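Local coordinates for leucyl-tRNA synthetase (Giardia intestinalis, PDB 3PZ6), which probably charges tRNA(Leu) with leucine at the expense of ATP and is represented here by its isolated CP1 editing domain, at residues L16-Y21 against A155-P160. The protein carries 2 engineered substitutions. Sequence-based numbering, arbitrary orientation.
Sequences LELINY and ATVRAP
Thr-156 meets the Tyr-21 ring at its edge, with OG1 near the ring plane, while CG2 of Ile-19 lies over one face, displaced toward the rim. A hydrogen bond of 2.6 Å joins Tyr-21 OH to Thr-156 OG1, and either hydroxyl could donate. The Arg-158 guanidinium lies with one face on Ile-19, whose CG1 is 4.1 Å from CZ and centred over the group. The arginine chain turns at its second and third torsions (chi2 105°, chi3 63°), which lays the guanidinium across the isoleucine. Glu-17 OE1 is 4.5 Å from Arg-158 NH2, oblique to the guanidinium plane and beyond a salt bridge. That carboxylate also has a weak, long ion pair with Lys-79. Ile-19 is therefore wedged between ring and guanidinium, its CD1 reaching 3.7 Å from Thr-156 OG1.

Behind these side chains the backbones pair antiparallel. Glu-17 and Arg-158 form a hydrogen-bonded pair, with Arg-158 N to Glu-17 O at 2.8 Å and the return bond longer. Beyond the strand end, Ile-19 N still reaches Thr-156 O at 3.3 Å, an oxygen that Asn-63 of helix 61-71 also binds. Leu-18 and Val-157 make the adjacent non-hydrogen-bonded pair; with its CG anti to the backbone N (chi1 -172°), Leu-18 brings CD1 to 3.8 Å from Ala-155 CB. At the other end Leu-16 CD2 packs against the CB of Ala-159 and the CD of Pro-160.

Strands 79-86 and 167-171 continue the sheet through backbone bonds to Leu-16 and Leu-18 and to Ala-155 and Val-157, respectively. Strand 10-18, which runs through Ile-19 and the N-cap Asn-20 into helix 21-25, thus pairs antiparallel with strand 156-158 in the mixed central sheet of the CP1 editing domain of a class I synthetase.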
ATOM      1  N   LEU A  16       0.534   4.817  -4.267  1.00 33.31           N
ATOM      2  CA  LEU A  16       0.332   3.494  -4.826  1.00 33.13           C
ATOM      3  C   LEU A  16      -0.445   3.629  -6.128  1.00 35.33           C
ATOM      4  O   LEU A  16      -1.642   3.923  -6.122  1.00 36.65           O
ATOM      5  CB  LEU A  16      -0.405   2.600  -3.830  1.00 29.10           C
ATOM      6  CG  LEU A  16       0.195   2.425  -2.436  1.00 29.61           C
ATOM      7  CD1 LEU A  16      -0.804   1.709  -1.534  1.00 26.85           C
ATOM      8  CD2 LEU A  16       1.517   1.666  -2.482  1.00 27.10           C
ATOM      9  N   GLU A  17       0.244   3.429  -7.247  1.00 35.17           N
ATOM     10  CA  GLU A  17      -0.359   3.663  -8.555  1.00 38.16           C
ATOM     11  C   GLU A  17      -1.306   2.538  -8.944  1.00 35.48           C
ATOM     12  O   GLU A  17      -0.899   1.379  -9.059  1.00 31.73           O
ATOM     13  CB  GLU A  17       0.712   3.851  -9.635  1.00 37.05           C
ATOM     14  CG  GLU A  17       0.174   4.468 -10.928  1.00 40.32           C
ATOM     15  CD  GLU A  17       1.186   4.483 -12.072  1.00 57.76           C
ATOM     16  OE1 GLU A  17       0.756   4.330 -13.238  1.00 60.05           O
ATOM     17  OE2 GLU A  17       2.400   4.652 -11.816  1.00 56.50           O
ATOM     18  N   LEU A  18      -2.569   2.890  -9.142  1.00 31.05           N
ATOM     19  CA  LEU A  18      -3.535   1.954  -9.678  1.00 32.59           C
ATOM     20  C   LEU A  18      -3.151   1.662 -11.119  1.00 31.01           C
ATOM     21  O   LEU A  18      -3.194   2.543 -11.973  1.00 33.00           O
ATOM     22  CB  LEU A  18      -4.949   2.524  -9.589  1.00 32.84           C
ATOM     23  CG  LEU A  18      -6.106   1.582  -9.933  1.00 35.43           C
ATOM     24  CD1 LEU A  18      -6.214   0.443  -8.930  1.00 36.18           C
ATOM     25  CD2 LEU A  18      -7.403   2.363  -9.980  1.00 31.05           C
ATOM     26  N   ILE A  19      -2.748   0.422 -11.363  1.00 34.58           N
ATOM     27  CA  ILE A  19      -2.252  -0.010 -12.663  1.00 32.95           C
ATOM     28  C   ILE A  19      -3.307   0.151 -13.750  1.00 33.77           C
ATOM     29  O   ILE A  19      -4.443  -0.281 -13.596  1.00 35.63           O
ATOM     30  CB  ILE A  19      -1.743  -1.468 -12.607  1.00 32.62           C
ATOM     31  CG1 ILE A  19      -0.593  -1.574 -11.600  1.00 30.60           C
ATOM     32  CG2 ILE A  19      -1.311  -1.950 -13.986  1.00 36.05           C
ATOM     33  CD1 ILE A  19      -0.149  -2.983 -11.311  1.00 31.12           C
ATOM     34  N   ASN A  20      -2.921   0.799 -14.842  1.00 42.64           N
ATOM     35  CA  ASN A  20      -3.795   0.944 -15.992  1.00 40.22           C
ATOM     36  C   ASN A  20      -3.445  -0.119 -17.020  1.00 44.51           C
ATOM     37  O   ASN A  20      -2.419  -0.033 -17.703  1.00 46.91           O
ATOM     38  CB  ASN A  20      -3.680   2.352 -16.583  1.00 40.63           C
ATOM     39  CG  ASN A  20      -4.895   2.749 -17.402  1.00 40.67           C
ATOM     40  OD1 ASN A  20      -5.446   1.952 -18.161  1.00 37.70           O
ATOM     41  ND2 ASN A  20      -5.313   4.002 -17.257  1.00 42.20           N
ATOM     42  N   TYR A  21      -4.302  -1.131 -17.111  1.00 41.23           N
ATOM     43  CA  TYR A  21      -4.066  -2.261 -17.997  1.00 43.05           C
ATOM     44  C   TYR A  21      -4.366  -1.937 -19.455  1.00 50.70           C
ATOM     45  O   TYR A  21      -3.913  -2.647 -20.354  1.00 60.72           O
ATOM     46  CB  TYR A  21      -4.843  -3.486 -17.521  1.00 46.97           C
ATOM     47  CG  TYR A  21      -4.291  -4.058 -16.232  1.00 45.66           C
ATOM     48  CD1 TYR A  21      -3.233  -4.964 -16.253  1.00 41.86           C
ATOM     49  CD2 TYR A  21      -4.808  -3.678 -14.995  1.00 35.85           C
ATOM     50  CE1 TYR A  21      -2.711  -5.486 -15.082  1.00 41.45           C
ATOM     51  CE2 TYR A  21      -4.292  -4.196 -13.814  1.00 39.61           C
ATOM     52  CZ  TYR A  21      -3.244  -5.102 -13.870  1.00 41.79           C
ATOM     53  OH  TYR A  21      -2.716  -5.627 -12.720  1.00 39.76           O
ATOM     54  N   ALA A 155      -7.963  -4.772  -6.111  1.00 24.65           N
ATOM     55  CA  ALA A 155      -7.316  -4.056  -7.203  1.00 25.51           C
ATOM     56  C   ALA A 155      -5.810  -4.279  -7.121  1.00 27.19           C
ATOM     57  O   ALA A 155      -5.305  -4.758  -6.101  1.00 23.85           O
ATOM     58  CB  ALA A 155      -7.627  -2.577  -7.124  1.00 25.53           C
ATOM     59  N   THR A 156      -5.096  -3.945  -8.193  1.00 25.39           N
ATOM     60  CA  THR A 156      -3.645  -4.074  -8.197  1.00 27.53           C
ATOM     61  C   THR A 156      -2.984  -2.720  -8.330  1.00 25.33           C
ATOM     62  O   THR A 156      -3.419  -1.878  -9.118  1.00 25.04           O
ATOM     63  CB  THR A 156      -3.113  -4.982  -9.325  1.00 25.22           C
ATOM     64  OG1 THR A 156      -3.493  -4.434 -10.582  1.00 36.32           O
ATOM     65  CG2 THR A 156      -3.663  -6.364  -9.218  1.00 26.72           C
ATOM     66  N   VAL A 157      -1.932  -2.518  -7.550  1.00 21.23           N
ATOM     67  CA  VAL A 157      -1.187  -1.279  -7.602  1.00 26.63           C
ATOM     68  C   VAL A 157       0.301  -1.535  -7.830  1.00 29.14           C
ATOM     69  O   VAL A 157       0.800  -2.642  -7.595  1.00 26.02           O
ATOM     70  CB  VAL A 157      -1.445  -0.363  -6.346  1.00 26.53           C
ATOM     71  CG1 VAL A 157      -2.898   0.158  -6.340  1.00 23.75           C
ATOM     72  CG2 VAL A 157      -1.099  -1.070  -5.028  1.00 18.45           C
ATOM     73  N   ARG A 158       0.992  -0.513  -8.324  1.00 31.91           N
ATOM     74  CA  ARG A 158       2.440  -0.539  -8.454  1.00 27.38           C
ATOM     75  C   ARG A 158       2.942   0.110  -7.180  1.00 31.16           C
ATOM     76  O   ARG A 158       2.660   1.282  -6.931  1.00 41.82           O
ATOM     77  CB  ARG A 158       2.876   0.264  -9.679  1.00 32.02           C
ATOM     78  CG  ARG A 158       4.201  -0.178 -10.322  1.00 53.58           C
ATOM     79  CD  ARG A 158       3.985  -0.947 -11.651  1.00 57.67           C
ATOM     80  NE  ARG A 158       3.342  -0.108 -12.671  1.00 65.48           N
ATOM     81  CZ  ARG A 158       2.763  -0.552 -13.789  1.00 61.87           C
ATOM     82  NH1 ARG A 158       2.733  -1.853 -14.075  1.00 41.95           N
ATOM     83  NH2 ARG A 158       2.202   0.318 -14.623  1.00 50.65           N
ATOM     84  N   ALA A 159       3.638  -0.655  -6.344  1.00 27.57           N
ATOM     85  CA  ALA A 159       4.137  -0.126  -5.081  1.00 24.02           C
ATOM     86  C   ALA A 159       5.569   0.368  -5.203  1.00 27.09           C
ATOM     87  O   ALA A 159       6.461  -0.376  -5.607  1.00 35.67           O
ATOM     88  CB  ALA A 159       4.030  -1.157  -3.982  1.00 24.39           C
ATOM     89  N   PRO A 160       5.804   1.632  -4.842  1.00 30.53           N
ATOM     90  CA  PRO A 160       7.156   2.160  -4.916  1.00 29.35           C
ATOM     91  C   PRO A 160       8.142   1.376  -4.045  1.00 32.22           C
ATOM     92  O   PRO A 160       7.775   0.901  -2.964  1.00 29.38           O
ATOM     93  CB  PRO A 160       7.002   3.589  -4.394  1.00 28.19           C
ATOM     94  CG  PRO A 160       5.746   3.597  -3.639  1.00 32.25           C
ATOM     95  CD  PRO A 160       4.855   2.612  -4.285  1.00 32.79           C
TER